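Local coordinates for adenosine deaminase (Burkholderia ambifaria, PDB 4GXW), which probably acts as a zinc-dependent deaminase of adenine or a related purine, as a member of the adenosine and AMP deaminase family of amidohydrolases, at residues R95-A106 / T139-I150. Numbering follows the deposited sequence.
Sequences RRIAYEYLEDAA and TGMRDAARDFGI
Tyr99 reaches from helix 91-106 into a hole on helix 130-148 formed by Asp143, Ala144, Asp147 and Phe148, and ends in a short hydrogen bond from its OH to Asp147 OD2, 2.6 Å long. With CG anti to the backbone N (chi1 179°), the ring runs along the neighbouring helix, and its hydroxyl meets the anti side of the carboxylate, whose plane is almost perpendicular to the ring. The syn side of the same oxygen takes NH2 of Arg146, while NE of that arginine bonds Asp147 OD1; this side-on grip fixes the carboxylate that receives the tyrosine. A long aromatic residue suits the place because its edge can pack on the helix while its tip remains polar.

Phe148 CE2 lies over one face of the Tyr99 ring, 3.5 Å from Tyr99 CZ, but the ring planes are inclined at 47°. The phenyl ring is itself sandwiched: Glu103 CG makes a CH-pi contact over one face, and Asp147 CB covers the other. The extended Glu103 chain can lend its methylenes to the ring while its carboxylate pairs with Arg43.

Gly140, with no side chain, lets the backbones come close, its CA 4.5 Å from Tyr99 CA and 3.9 Å from Arg95 O. Nearby, a water accepts from Arg95 NH1 and donates to Asp143 OD2, although the stronger partner of this arginine is Asp92. On the buried side, Leu102 CB meets Ala144 CB at 3.6 Å, and Ile150, just past the positive-phi Gly149, packs against Leu102, Ala105 and Ala106. Leu102 and Met141 continue inward to strands 110-117 and 151-159. Such side-by-side packing of outer helices, before and after strand 110-117, crossing at -32° over parallel strands, is characteristic of the TIM-barrel fold of amidohydrolases.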
loop_
_atom_site.group_PDB
_atom_site.type_symbol
_atom_site.label_atom_id
_atom_site.label_comp_id
_atom_site.label_asym_id
_atom_site.label_seq_id
_atom_site.Cartn_x
_atom_site.Cartn_y
_atom_site.Cartn_z
ATOM N N ARG A 95 -12.416 13.760 -2.533
ATOM C CA ARG A 95 -11.798 14.613 -1.525
ATOM C C ARG A 95 -12.014 13.995 -0.147
ATOM O O ARG A 95 -11.067 13.841 0.644
ATOM C CB ARG A 95 -12.408 16.022 -1.527
ATOM C CG ARG A 95 -11.789 16.936 -0.464
ATOM C CD ARG A 95 -12.714 18.053 0.016
ATOM N NE ARG A 95 -14.035 17.553 0.385
ATOM C CZ ARG A 95 -14.345 16.992 1.550
ATOM N NH1 ARG A 95 -13.443 16.860 2.518
ATOM N NH2 ARG A 95 -15.586 16.569 1.760
ATOM N N ARG A 96 -13.264 13.649 0.149
ATOM C CA ARG A 96 -13.597 13.086 1.458
ATOM C C ARG A 96 -12.801 11.822 1.787
ATOM O O ARG A 96 -12.236 11.697 2.883
ATOM C CB ARG A 96 -15.101 12.816 1.578
ATOM C CG ARG A 96 -15.495 12.271 2.938
ATOM C CD ARG A 96 -16.992 12.090 3.048
ATOM N NE ARG A 96 -17.353 11.501 4.333
ATOM C CZ ARG A 96 -18.598 11.310 4.749
ATOM N NH1 ARG A 96 -19.616 11.666 3.985
ATOM N NH2 ARG A 96 -18.818 10.764 5.933
ATOM N N ILE A 97 -12.760 10.871 0.860
ATOM C CA ILE A 97 -12.094 9.618 1.189
ATOM C C ILE A 97 -10.573 9.777 1.274
ATOM O O ILE A 97 -9.930 9.088 2.070
ATOM C CB ILE A 97 -12.535 8.415 0.309
ATOM C CG1 ILE A 97 -12.207 8.629 -1.168
ATOM C CG2 ILE A 97 -14.026 8.144 0.511
ATOM C CD1 ILE A 97 -12.443 7.384 -1.993
ATOM N N ALA A 98 -10.004 10.706 0.505
ATOM C CA ALA A 98 -8.574 10.998 0.629
ATOM C C ALA A 98 -8.271 11.601 2.003
ATOM O O ALA A 98 -7.329 11.188 2.683
ATOM C CB ALA A 98 -8.104 11.919 -0.495
ATOM N N TYR A 99 -9.089 12.564 2.414
ATOM C CA TYR A 99 -8.902 13.243 3.689
ATOM C C TYR A 99 -9.052 12.253 4.841
ATOM O O TYR A 99 -8.247 12.262 5.781
ATOM C CB TYR A 99 -9.914 14.381 3.814
ATOM C CG TYR A 99 -9.861 15.161 5.107
ATOM C CD1 TYR A 99 -8.919 16.161 5.303
ATOM C CD2 TYR A 99 -10.778 14.912 6.125
ATOM C CE1 TYR A 99 -8.891 16.889 6.478
ATOM C CE2 TYR A 99 -10.752 15.640 7.310
ATOM C CZ TYR A 99 -9.805 16.625 7.478
ATOM O OH TYR A 99 -9.773 17.353 8.654
ATOM N N GLU A 100 -10.065 11.389 4.768
ATOM C CA GLU A 100 -10.310 10.434 5.852
ATOM C C GLU A 100 -9.235 9.353 5.938
ATOM O O GLU A 100 -8.859 8.940 7.034
ATOM C CB GLU A 100 -11.716 9.825 5.747
ATOM C CG GLU A 100 -12.801 10.864 5.975
ATOM C CD GLU A 100 -14.213 10.317 5.976
ATOM O OE1 GLU A 100 -14.407 9.105 5.738
ATOM O OE2 GLU A 100 -15.148 11.120 6.224
ATOM N N TYR A 101 -8.737 8.899 4.794
ATOM C CA TYR A 101 -7.623 7.954 4.784
ATOM C C TYR A 101 -6.405 8.583 5.459
ATOM O O TYR A 101 -5.798 7.980 6.352
ATOM C CB TYR A 101 -7.277 7.480 3.360
ATOM C CG TYR A 101 -5.858 6.966 3.269
ATOM C CD1 TYR A 101 -5.433 5.885 4.042
ATOM C CD2 TYR A 101 -4.926 7.594 2.457
ATOM C CE1 TYR A 101 -4.116 5.438 3.988
ATOM C CE2 TYR A 101 -3.613 7.157 2.393
ATOM C CZ TYR A 101 -3.213 6.083 3.158
ATOM O OH TYR A 101 -1.901 5.655 3.078
ATOM N N LEU A 102 -6.064 9.803 5.061
ATOM C CA LEU A 102 -4.878 10.454 5.595
ATOM C C LEU A 102 -5.023 10.746 7.091
ATOM O O LEU A 102 -4.049 10.635 7.843
ATOM C CB LEU A 102 -4.511 11.709 4.789
ATOM C CG LEU A 102 -4.061 11.407 3.356
ATOM C CD1 LEU A 102 -4.029 12.658 2.497
ATOM C CD2 LEU A 102 -2.703 10.709 3.339
ATOM N N GLU A 103 -6.232 11.091 7.531
ATOM C CA GLU A 103 -6.500 11.235 8.964
ATOM C C GLU A 103 -6.235 9.931 9.717
ATOM O O GLU A 103 -5.588 9.918 10.763
ATOM C CB GLU A 103 -7.945 11.674 9.203
ATOM C CG GLU A 103 -8.273 11.813 10.679
ATOM C CD GLU A 103 -9.680 12.313 10.949
ATOM O OE1 GLU A 103 -10.541 12.240 10.043
ATOM O OE2 GLU A 103 -9.923 12.777 12.091
ATOM N N ASP A 104 -6.742 8.828 9.178
ATOM C CA ASP A 104 -6.552 7.526 9.810
ATOM C C ASP A 104 -5.086 7.090 9.816
ATOM O O ASP A 104 -4.616 6.516 10.807
ATOM C CB ASP A 104 -7.429 6.458 9.150
ATOM C CG ASP A 104 -8.917 6.669 9.416
ATOM O OD1 ASP A 104 -9.273 7.351 10.407
ATOM O OD2 ASP A 104 -9.740 6.133 8.639
ATOM N N ALA A 105 -4.365 7.358 8.732
ATOM C CA ALA A 105 -2.938 7.041 8.685
ATOM C C ALA A 105 -2.160 7.877 9.708
ATOM O O ALA A 105 -1.316 7.352 10.453
ATOM C CB ALA A 105 -2.394 7.265 7.275
ATOM N N ALA A 106 -2.459 9.174 9.765
ATOM C CA ALA A 106 -1.787 10.074 10.704
ATOM C C ALA A 106 -1.980 9.629 12.147
ATOM O O ALA A 106 -1.074 9.772 12.969
ATOM C CB ALA A 106 -2.260 11.514 10.517
ATOM N N THR A 139 -7.056 18.515 -2.904
ATOM C CA THR A 139 -7.633 19.309 -1.825
ATOM C C THR A 139 -7.684 18.507 -0.530
ATOM O O THR A 139 -7.344 19.020 0.544
ATOM C CB THR A 139 -9.041 19.793 -2.177
ATOM O OG1 THR A 139 -8.961 20.681 -3.300
ATOM C CG2 THR A 139 -9.672 20.537 -1.009
ATOM N N GLY A 140 -8.101 17.249 -0.633
ATOM C CA GLY A 140 -8.143 16.379 0.531
ATOM C C GLY A 140 -6.754 16.217 1.127
ATOM O O GLY A 140 -6.595 16.255 2.353
ATOM N N MET A 141 -5.752 16.047 0.268
ATOM C CA MET A 141 -4.358 15.960 0.712
ATOM C C MET A 141 -3.899 17.228 1.420
ATOM O O MET A 141 -3.308 17.159 2.498
ATOM C CB MET A 141 -3.437 15.664 -0.474
ATOM C CG MET A 141 -3.748 14.331 -1.128
ATOM S SD MET A 141 -2.944 14.109 -2.719
ATOM C CE MET A 141 -1.243 13.893 -2.233
ATOM N N ARG A 142 -4.187 18.383 0.834
ATOM C CA ARG A 142 -3.744 19.644 1.419
ATOM C C ARG A 142 -4.451 19.914 2.743
ATOM O O ARG A 142 -3.823 20.367 3.706
ATOM C CB ARG A 142 -3.932 20.788 0.419
ATOM C CG ARG A 142 -2.942 20.713 -0.730
ATOM C CD ARG A 142 -3.201 21.723 -1.835
ATOM N NE ARG A 142 -2.285 21.510 -2.954
ATOM C CZ ARG A 142 -2.404 22.088 -4.143
ATOM N NH1 ARG A 142 -3.398 22.939 -4.380
ATOM N NH2 ARG A 142 -1.525 21.806 -5.094
ATOM N N ASP A 143 -5.739 19.581 2.812
ATOM C CA ASP A 143 -6.494 19.706 4.060
ATOM C C ASP A 143 -5.938 18.796 5.159
ATOM O O ASP A 143 -5.862 19.193 6.321
ATOM C CB ASP A 143 -7.985 19.389 3.863
ATOM C CG ASP A 143 -8.718 20.443 3.057
ATOM O OD1 ASP A 143 -8.173 21.546 2.848
ATOM O OD2 ASP A 143 -9.866 20.163 2.647
ATOM N N ALA A 144 -5.545 17.577 4.791
ATOM C CA ALA A 144 -5.002 16.634 5.772
ATOM C C ALA A 144 -3.620 17.067 6.257
ATOM O O ALA A 144 -3.282 16.867 7.431
ATOM C CB ALA A 144 -4.945 15.226 5.196
ATOM N N ALA A 145 -2.810 17.638 5.367
ATOM C CA ALA A 145 -1.518 18.176 5.793
ATOM C C ALA A 145 -1.731 19.297 6.807
ATOM O O ALA A 145 -1.050 19.359 7.834
ATOM C CB ALA A 145 -0.717 18.670 4.604
ATOM N N ARG A 146 -2.697 20.165 6.522
ATOM C CA ARG A 146 -3.037 21.282 7.390
ATOM C C ARG A 146 -3.547 20.814 8.753
ATOM O O ARG A 146 -3.147 21.348 9.798
ATOM C CB ARG A 146 -4.115 22.122 6.701
ATOM C CG ARG A 146 -4.622 23.315 7.492
ATOM C CD ARG A 146 -5.938 23.814 6.912
ATOM N NE ARG A 146 -6.991 22.811 7.044
ATOM C CZ ARG A 146 -8.104 22.786 6.320
ATOM N NH1 ARG A 146 -8.326 23.717 5.398
ATOM N NH2 ARG A 146 -8.999 21.828 6.517
ATOM N N ASP A 147 -4.428 19.820 8.740
ATOM C CA ASP A 147 -5.125 19.392 9.955
ATOM C C ASP A 147 -4.371 18.360 10.801
ATOM O O ASP A 147 -4.494 18.361 12.031
ATOM C CB ASP A 147 -6.530 18.873 9.622
ATOM C CG ASP A 147 -7.445 19.961 9.086
ATOM O OD1 ASP A 147 -7.127 21.158 9.258
ATOM O OD2 ASP A 147 -8.496 19.628 8.497
ATOM N N PHE A 148 -3.590 17.494 10.155
ATOM C CA PHE A 148 -2.936 16.388 10.859
ATOM C C PHE A 148 -1.415 16.356 10.687
ATOM O O PHE A 148 -0.735 15.538 11.314
ATOM C CB PHE A 148 -3.553 15.053 10.427
ATOM C CG PHE A 148 -5.045 15.100 10.287
ATOM C CD1 PHE A 148 -5.854 15.298 11.399
ATOM C CD2 PHE A 148 -5.645 14.966 9.042
ATOM C CE1 PHE A 148 -7.233 15.354 11.272
ATOM C CE2 PHE A 148 -7.019 15.019 8.910
ATOM C CZ PHE A 148 -7.815 15.212 10.025
ATOM N N GLY A 149 -0.888 17.231 9.836
ATOM C CA GLY A 149 0.548 17.343 9.639
ATOM C C GLY A 149 1.157 16.224 8.814
ATOM O O GLY A 149 2.382 16.101 8.736
ATOM N N ILE A 150 0.314 15.408 8.183
ATOM C CA ILE A 150 0.799 14.289 7.385
ATOM C C ILE A 150 1.065 14.731 5.949
ATOM O O ILE A 150 0.230 15.412 5.343
ATOM C CB ILE A 150 -0.200 13.100 7.408
ATOM C CG1 ILE A 150 0.326 11.912 6.604
ATOM C CG2 ILE A 150 -1.602 13.518 6.916
ATOM C CD1 ILE A 150 -0.544 10.660 6.748
HETATM O O HOH W 1 -10.738 17.711 2.907
#